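Local coordinates for terminal uridylyltransferase 1 (PDB 5HZD), which adds uridine nucleotides from UTP to the 3' ends of guide RNAs, ribosomal RNAs and some mRNAs in trypanosome mitochondrial RNA editing, at residues V50-R53 against A54-A57; A78-S81 against K82-A86; P278-N282 against I283-L287. One frame throughout, in Å; residues are numbered along the deposited sequence.

Contact 1: V50-R53 against A54-A57; sequences VWNR and ALNA
The indole of Trp51 and the isobutyl group of Leu55 meet one turn apart on a short helix, the leucine lying over one face of the ring. Leu55 can be followed outward from its backbone. Its CB rests near the carbonyl oxygens of both Trp51 and Asn52. With chi1 at -72°, Leu55 CG lies beside the backbone N and is turned back along the helix, where it sits 3.5 Å from Trp51 O and over the pyrrole half of the indole. There its C-H makes a CH-pi contact, Leu55 CG standing 4.0 Å from the centroid of the five-membered ring of Trp51. Beyond CG the side chain forks. CD1 of Leu55 reaches NE1 of Trp51 at 3.6 Å, whereas CD2 leans toward the benzene half and comes within 4.0 Å of CZ2 of Trp51. A branched leucine suits this place because its two methyls spread over both parts of the indole.

Residues 51-57 make up a short alpha-helix of about two turns, with Val50 at its N-cap position. Ala54 N donates to Val50 O at 2.9 Å, and the next three amides follow the same i to i+4 pattern; that of Leu55 is nearly straight, at 171° about its hydrogen toward Trp51 O. Trp51 takes up its place with CG anti to the backbone N (chi1 -165°), beside the small methyl of Ala54, whose CB lies 4.2 Å from CE3 of Trp51. On the side facing helix 385-409, Trp51 stacks with Tyr404, and both Trp51 and Leu55 touch Val400. The polar Asn52, Arg53 and Asn56 occupy the exposed parts of the helix.

Contact 2: A78-S81 against K82-A86; sequences AGES and KMQEA
Ala78 and Lys82 pack against each other where the chain enters helix 80-100, with Gly79 as the N-cap residue of its first turn. This helix belongs to the central palm of the nucleotidyltransferase. The compact part is the start of the helix. The methyl of Ala78 points toward the next turn, its CB 3.7 Å from CG of Lys82, small enough to let the lysine chain run alongside it. Gly79 has a positive phi of 93°, and at its backbone angles a CB would press on the carbonyl oxygen of Ala78, which explains the glycine. Gly79 O accepts Met83 N at 3.3 Å, while Glu80 O takes Gln84 N in a shorter bond. Met83 turns its buried thioether away from the first turn, toward the interior, where its side chain lies about 6 Å from that of Ile124, which probably belongs to the UTP site.

The outer side is looser. Glu80 and Gln84 cross one turn apart, the carboxylate and amide planes turned 39° from each other, and Glu80 OE2 stays 3.8 Å from Gln84 NE2, so this is proximity of polar groups at the surface. Closer to the backbone, CG of Gln84 rests 3.3 Å from Glu80 O. On the Ala78 flank, Lys82 touches Trp118 and bends at chi2 and chi3 (both 62°), a fold that swings its ammonium round to Glu85 on the same helix; Lys82 NZ forms a salt bridge with Glu85, 3.0 Å from OE2, though its hydrogen bonds to both carboxylate oxygens are weak. A water at the entry to the helix, doubtfully close to Ala78 O, accepts from Lys82 N at 3.0 Å.

Contact 3: P278-N282 against I283-L287; sequences PELYN and IDFDL
Two torsions bring Leu280 and Phe285 together: the leucine holds CG anti to its amide nitrogen (chi1 -175°), while Phe285 keeps CG between the backbone N and the carbonyl carbon (chi1 67°), swinging its ring back toward the preceding turn. The side chains cross at about a right angle, and CD1 of Leu280 touches CE2 of Phe285 at 3.5 Å. Leu280 O lies at the edge of the same ring, in its plane, 3.6 Å from CE2 of Phe285. Ile283 leans on the turn's carbonyls, its CG1 3.7 Å and its CG2 3.6 Å from Glu279 O; a beta-branched residue suits this extended backbone.

The turn closes on itself through Asn282 N bonded to Glu279 O at 2.9 Å, and then leads into strand 285-288 of the mixed palm sheet. Phe285 also stacks on His177. Asp284 and Asp286 take no part in this packing; their side chains touch Asp123 and Asp125, probable metal ligands. Leu280 and Phe285 thus pack by apolar contact beside the strand, while the acids turn to polar partners: Asp284 to the amide of Ala179, and Asp286, probably important for catalysis, to Lys176.

How the contacts relate
Along the chain the three contacts follow in series, none nested in or crossing another, and each is local, within one continuous run of chain. Contact 1 spans the whole of helix 51-57 with its N-cap, far from the annotated sites and packed against helix 385-409; its centre is about 42 Å from that of contact 2. After helix 59-76, contact 2 opens helix 80-100. Contact 3, nearly two hundred residues later, turns the chain into strand 285-288, and returns to that helix: Glu279 CB packs on Glu85 O at 3.6 Å, and the Glu279 carboxylate bonds Thr247 and also pairs with Arg88. Contacts 2 and 3 thereby join helix and sheet of the palm.

Contact 1: V50-R53 against A54-A57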
# COMPACT_ATOMS: atom_id res chain seq x y z
N VAL A 50 -12.73 32.46 16.56
CA VAL A 50 -11.83 32.50 17.72
C VAL A 50 -10.76 31.42 17.59
O VAL A 50 -10.20 30.97 18.59
CB VAL A 50 -12.61 32.32 19.06
CG1 VAL A 50 -13.59 33.47 19.28
CG2 VAL A 50 -13.31 30.95 19.12
N TRP A 51 -10.44 31.04 16.36
CA TRP A 51 -9.51 29.94 16.14
C TRP A 51 -8.14 30.09 16.79
O TRP A 51 -7.66 29.16 17.45
CB TRP A 51 -9.34 29.61 14.65
CG TRP A 51 -8.69 28.27 14.47
CD1 TRP A 51 -7.50 27.99 13.84
CD2 TRP A 51 -9.19 27.01 14.94
NE1 TRP A 51 -7.25 26.65 13.88
CE2 TRP A 51 -8.27 26.02 14.55
CE3 TRP A 51 -10.35 26.63 15.63
CZ2 TRP A 51 -8.46 24.68 14.84
CZ3 TRP A 51 -10.54 25.30 15.93
CH2 TRP A 51 -9.60 24.34 15.53
N ASN A 52 -7.49 31.24 16.63
CA ASN A 52 -6.19 31.40 17.26
C ASN A 52 -6.27 31.30 18.78
O ASN A 52 -5.39 30.71 19.40
CB ASN A 52 -5.52 32.70 16.84
CG ASN A 52 -4.99 32.63 15.43
OD1 ASN A 52 -4.67 31.55 14.92
ND2 ASN A 52 -4.87 33.79 14.78
N ARG A 53 -7.31 31.88 19.36
CA ARG A 53 -7.54 31.76 20.79
C ARG A 53 -7.70 30.29 21.20
O ARG A 53 -7.21 29.88 22.25
CB ARG A 53 -8.77 32.57 21.23
CG ARG A 53 -8.57 34.08 21.17
CD ARG A 53 -9.83 34.81 21.58
NE ARG A 53 -10.27 34.41 22.91
CZ ARG A 53 -11.54 34.28 23.27
NH1 ARG A 53 -12.50 34.54 22.40
NH2 ARG A 53 -11.85 33.90 24.51
N ALA A 54 -8.41 29.52 20.38
CA ALA A 54 -8.65 28.12 20.69
C ALA A 54 -7.34 27.35 20.64
O ALA A 54 -7.03 26.56 21.53
CB ALA A 54 -9.67 27.52 19.70
N LEU A 55 -6.55 27.57 19.59
CA LEU A 55 -5.25 26.93 19.48
C LEU A 55 -4.36 27.24 20.66
O LEU A 55 -3.65 26.38 21.18
CB LEU A 55 -4.53 27.40 18.21
CG LEU A 55 -5.11 26.86 16.91
CD1 LEU A 55 -4.27 27.40 15.77
CD2 LEU A 55 -5.10 25.34 16.86
N ASN A 56 -4.41 28.48 21.12
CA ASN A 56 -3.58 28.84 22.25
C ASN A 56 -4.04 28.13 23.51
O ASN A 56 -3.23 27.58 24.26
CB ASN A 56 -3.59 30.35 22.46
CG ASN A 56 -2.88 30.76 23.72
OD1 ASN A 56 -3.47 30.76 24.79
ND2 ASN A 56 -1.60 31.05 23.61
N ALA A 57 -5.34 28.19 23.78
CA ALA A 57 -5.85 27.59 25.01
C ALA A 57 -5.62 26.09 25.03
O ALA A 57 -5.33 25.53 26.10
CB ALA A 57 -7.34 27.88 25.18

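Contact 2: A78-S81 against K82-A86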
# COMPACT_ATOMS: atom_id res chain seq x y z
N ALA A 78 8.95 -1.54 12.73
CA ALA A 78 9.43 -2.72 13.44
C ALA A 78 10.94 -2.92 13.27
O ALA A 78 11.47 -3.98 13.60
CB ALA A 78 8.65 -3.96 12.98
N GLY A 79 11.63 -1.89 12.77
CA GLY A 79 13.08 -1.92 12.71
C GLY A 79 13.61 -2.45 11.38
O GLY A 79 12.87 -3.02 10.58
N GLU A 80 14.91 -2.32 11.20
CA GLU A 80 15.49 -2.67 9.90
C GLU A 80 15.46 -4.18 9.69
O GLU A 80 15.27 -4.67 8.56
CB GLU A 80 16.93 -2.16 9.83
CG GLU A 80 17.54 -2.44 8.49
CD GLU A 80 18.86 -1.73 8.28
OE1 GLU A 80 19.37 -1.10 9.24
OE2 GLU A 80 19.37 -1.80 7.14
N SER A 81 15.65 -4.96 10.75
CA SER A 81 15.67 -6.42 10.58
C SER A 81 14.36 -6.97 10.07
O SER A 81 14.34 -7.90 9.26
CB SER A 81 16.05 -7.09 11.90
OG SER A 81 17.38 -6.75 12.24
N LYS A 82 13.26 -6.42 10.55
CA LYS A 82 11.95 -6.81 10.05
C LYS A 82 11.78 -6.41 8.58
O LYS A 82 11.27 -7.18 7.78
CB LYS A 82 10.85 -6.20 10.93
CG LYS A 82 9.45 -6.63 10.54
CD LYS A 82 9.24 -8.16 10.68
CE LYS A 82 9.41 -8.62 12.09
NZ LYS A 82 9.33 -10.11 12.13
N MET A 83 12.24 -5.22 8.21
CA MET A 83 12.20 -4.85 6.79
C MET A 83 12.98 -5.85 5.95
O MET A 83 12.56 -6.21 4.82
CB MET A 83 12.73 -3.43 6.59
CG MET A 83 12.87 -3.06 5.12
SD MET A 83 11.34 -2.65 4.30
CE MET A 83 11.31 -0.87 4.63
N GLN A 84 14.10 -6.32 6.47
CA GLN A 84 14.93 -7.24 5.69
C GLN A 84 14.25 -8.61 5.51
O GLN A 84 14.56 -9.32 4.55
CB GLN A 84 16.32 -7.33 6.29
CG GLN A 84 17.06 -5.98 6.11
CD GLN A 84 18.39 -5.94 6.81
OE1 GLN A 84 18.50 -6.32 7.98
NE2 GLN A 84 19.42 -5.47 6.11
N GLU A 85 13.28 -8.96 6.37
CA GLU A 85 12.50 -10.15 6.10
C GLU A 85 11.69 -10.03 4.82
O GLU A 85 11.59 -11.02 4.06
CB GLU A 85 11.55 -10.49 7.25
CG GLU A 85 12.29 -10.87 8.50
CD GLU A 85 11.36 -11.12 9.68
OE1 GLU A 85 10.15 -11.36 9.45
OE2 GLU A 85 11.86 -11.05 10.84
N ALA A 86 11.14 -8.84 4.55
CA ALA A 86 10.45 -8.60 3.27
C ALA A 86 11.43 -8.66 2.09
O ALA A 86 11.09 -9.17 1.03
CB ALA A 86 9.69 -7.23 3.29
O HOH W 1 13.51 -5.45 13.40

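Contact 3: P278-N282 against I283-L287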
# COMPACT_ATOMS: atom_id res chain seq x y z
N PRO A 278 10.52 -20.58 4.91
CA PRO A 278 11.06 -19.31 4.41
C PRO A 278 10.04 -18.14 4.46
O PRO A 278 8.81 -18.36 4.40
CB PRO A 278 11.41 -19.63 2.96
CG PRO A 278 11.78 -21.10 3.01
CD PRO A 278 10.80 -21.70 3.98
N GLU A 279 10.56 -16.92 4.55
CA GLU A 279 9.75 -15.69 4.70
C GLU A 279 8.53 -15.58 3.78
O GLU A 279 7.44 -15.16 4.21
CB GLU A 279 10.66 -14.45 4.57
CG GLU A 279 11.62 -14.21 5.76
CD GLU A 279 12.92 -15.01 5.72
OE1 GLU A 279 13.14 -15.86 4.80
OE2 GLU A 279 13.77 -14.82 6.61
N LEU A 280 8.70 -15.94 2.51
CA LEU A 280 7.63 -15.75 1.53
C LEU A 280 6.36 -16.52 1.91
O LEU A 280 5.24 -16.10 1.59
CB LEU A 280 8.14 -16.18 0.14
CG LEU A 280 7.18 -15.92 -1.00
CD1 LEU A 280 6.98 -14.42 -1.24
CD2 LEU A 280 7.61 -16.61 -2.29
N TYR A 281 6.53 -17.62 2.63
CA TYR A 281 5.38 -18.45 3.02
C TYR A 281 4.60 -17.83 4.17
O TYR A 281 3.46 -18.22 4.45
CB TYR A 281 5.83 -19.85 3.47
CG TYR A 281 6.41 -20.70 2.39
CD1 TYR A 281 5.62 -21.61 1.69
CD2 TYR A 281 7.76 -20.61 2.06
CE1 TYR A 281 6.16 -22.41 0.70
CE2 TYR A 281 8.31 -21.41 1.05
CZ TYR A 281 7.51 -22.29 0.37
OH TYR A 281 8.11 -23.07 -0.60
N ASN A 282 5.19 -16.86 4.85
CA ASN A 282 4.68 -16.39 6.12
C ASN A 282 4.06 -15.00 6.06
O ASN A 282 3.58 -14.49 7.07
CB ASN A 282 5.83 -16.35 7.13
CG ASN A 282 6.47 -17.71 7.32
OD1 ASN A 282 5.81 -18.74 7.19
ND2 ASN A 282 7.76 -17.71 7.65
N ILE A 283 4.07 -14.38 4.88
CA ILE A 283 3.59 -13.03 4.75
C ILE A 283 2.40 -12.92 3.79
O ILE A 283 2.34 -13.62 2.78
CB ILE A 283 4.73 -12.09 4.29
CG1 ILE A 283 5.25 -12.47 2.92
CG2 ILE A 283 5.87 -12.06 5.32
CD1 ILE A 283 6.17 -11.41 2.36
N ASP A 284 1.47 -12.04 4.11
CA ASP A 284 0.39 -11.72 3.18
C ASP A 284 0.95 -10.87 2.07
O ASP A 284 1.68 -9.90 2.33
CB ASP A 284 -0.70 -10.88 3.88
CG ASP A 284 -1.50 -11.65 4.92
OD1 ASP A 284 -1.74 -12.85 4.78
OD2 ASP A 284 -1.93 -11.00 5.90
N PHE A 285 0.63 -11.22 0.83
CA PHE A 285 1.07 -10.41 -0.32
C PHE A 285 0.13 -10.46 -1.49
O PHE A 285 -0.66 -11.41 -1.63
CB PHE A 285 2.53 -10.77 -0.76
CG PHE A 285 2.72 -12.17 -1.33
CD1 PHE A 285 2.38 -12.45 -2.67
CD2 PHE A 285 3.28 -13.18 -0.56
CE1 PHE A 285 2.58 -13.72 -3.22
CE2 PHE A 285 3.51 -14.44 -1.12
CZ PHE A 285 3.13 -14.72 -2.43
N ASP A 286 0.16 -9.40 -2.30
CA ASP A 286 -0.53 -9.37 -3.58
C ASP A 286 0.55 -9.29 -4.64
O ASP A 286 1.43 -8.42 -4.58
CB ASP A 286 -1.41 -8.13 -3.75
CG ASP A 286 -2.63 -8.13 -2.84
OD1 ASP A 286 -2.92 -9.16 -2.17
OD2 ASP A 286 -3.31 -7.08 -2.81
N LEU A 287 0.48 -10.19 -5.62
CA LEU A 287 1.43 -10.24 -6.73
C LEU A 287 0.74 -9.78 -8.02
O LEU A 287 -0.28 -10.31 -8.43
CB LEU A 287 1.96 -11.69 -6.84
CG LEU A 287 3.06 -12.00 -7.85
CD1 LEU A 287 3.62 -13.37 -7.55
CD2 LEU A 287 2.54 -11.96 -9.29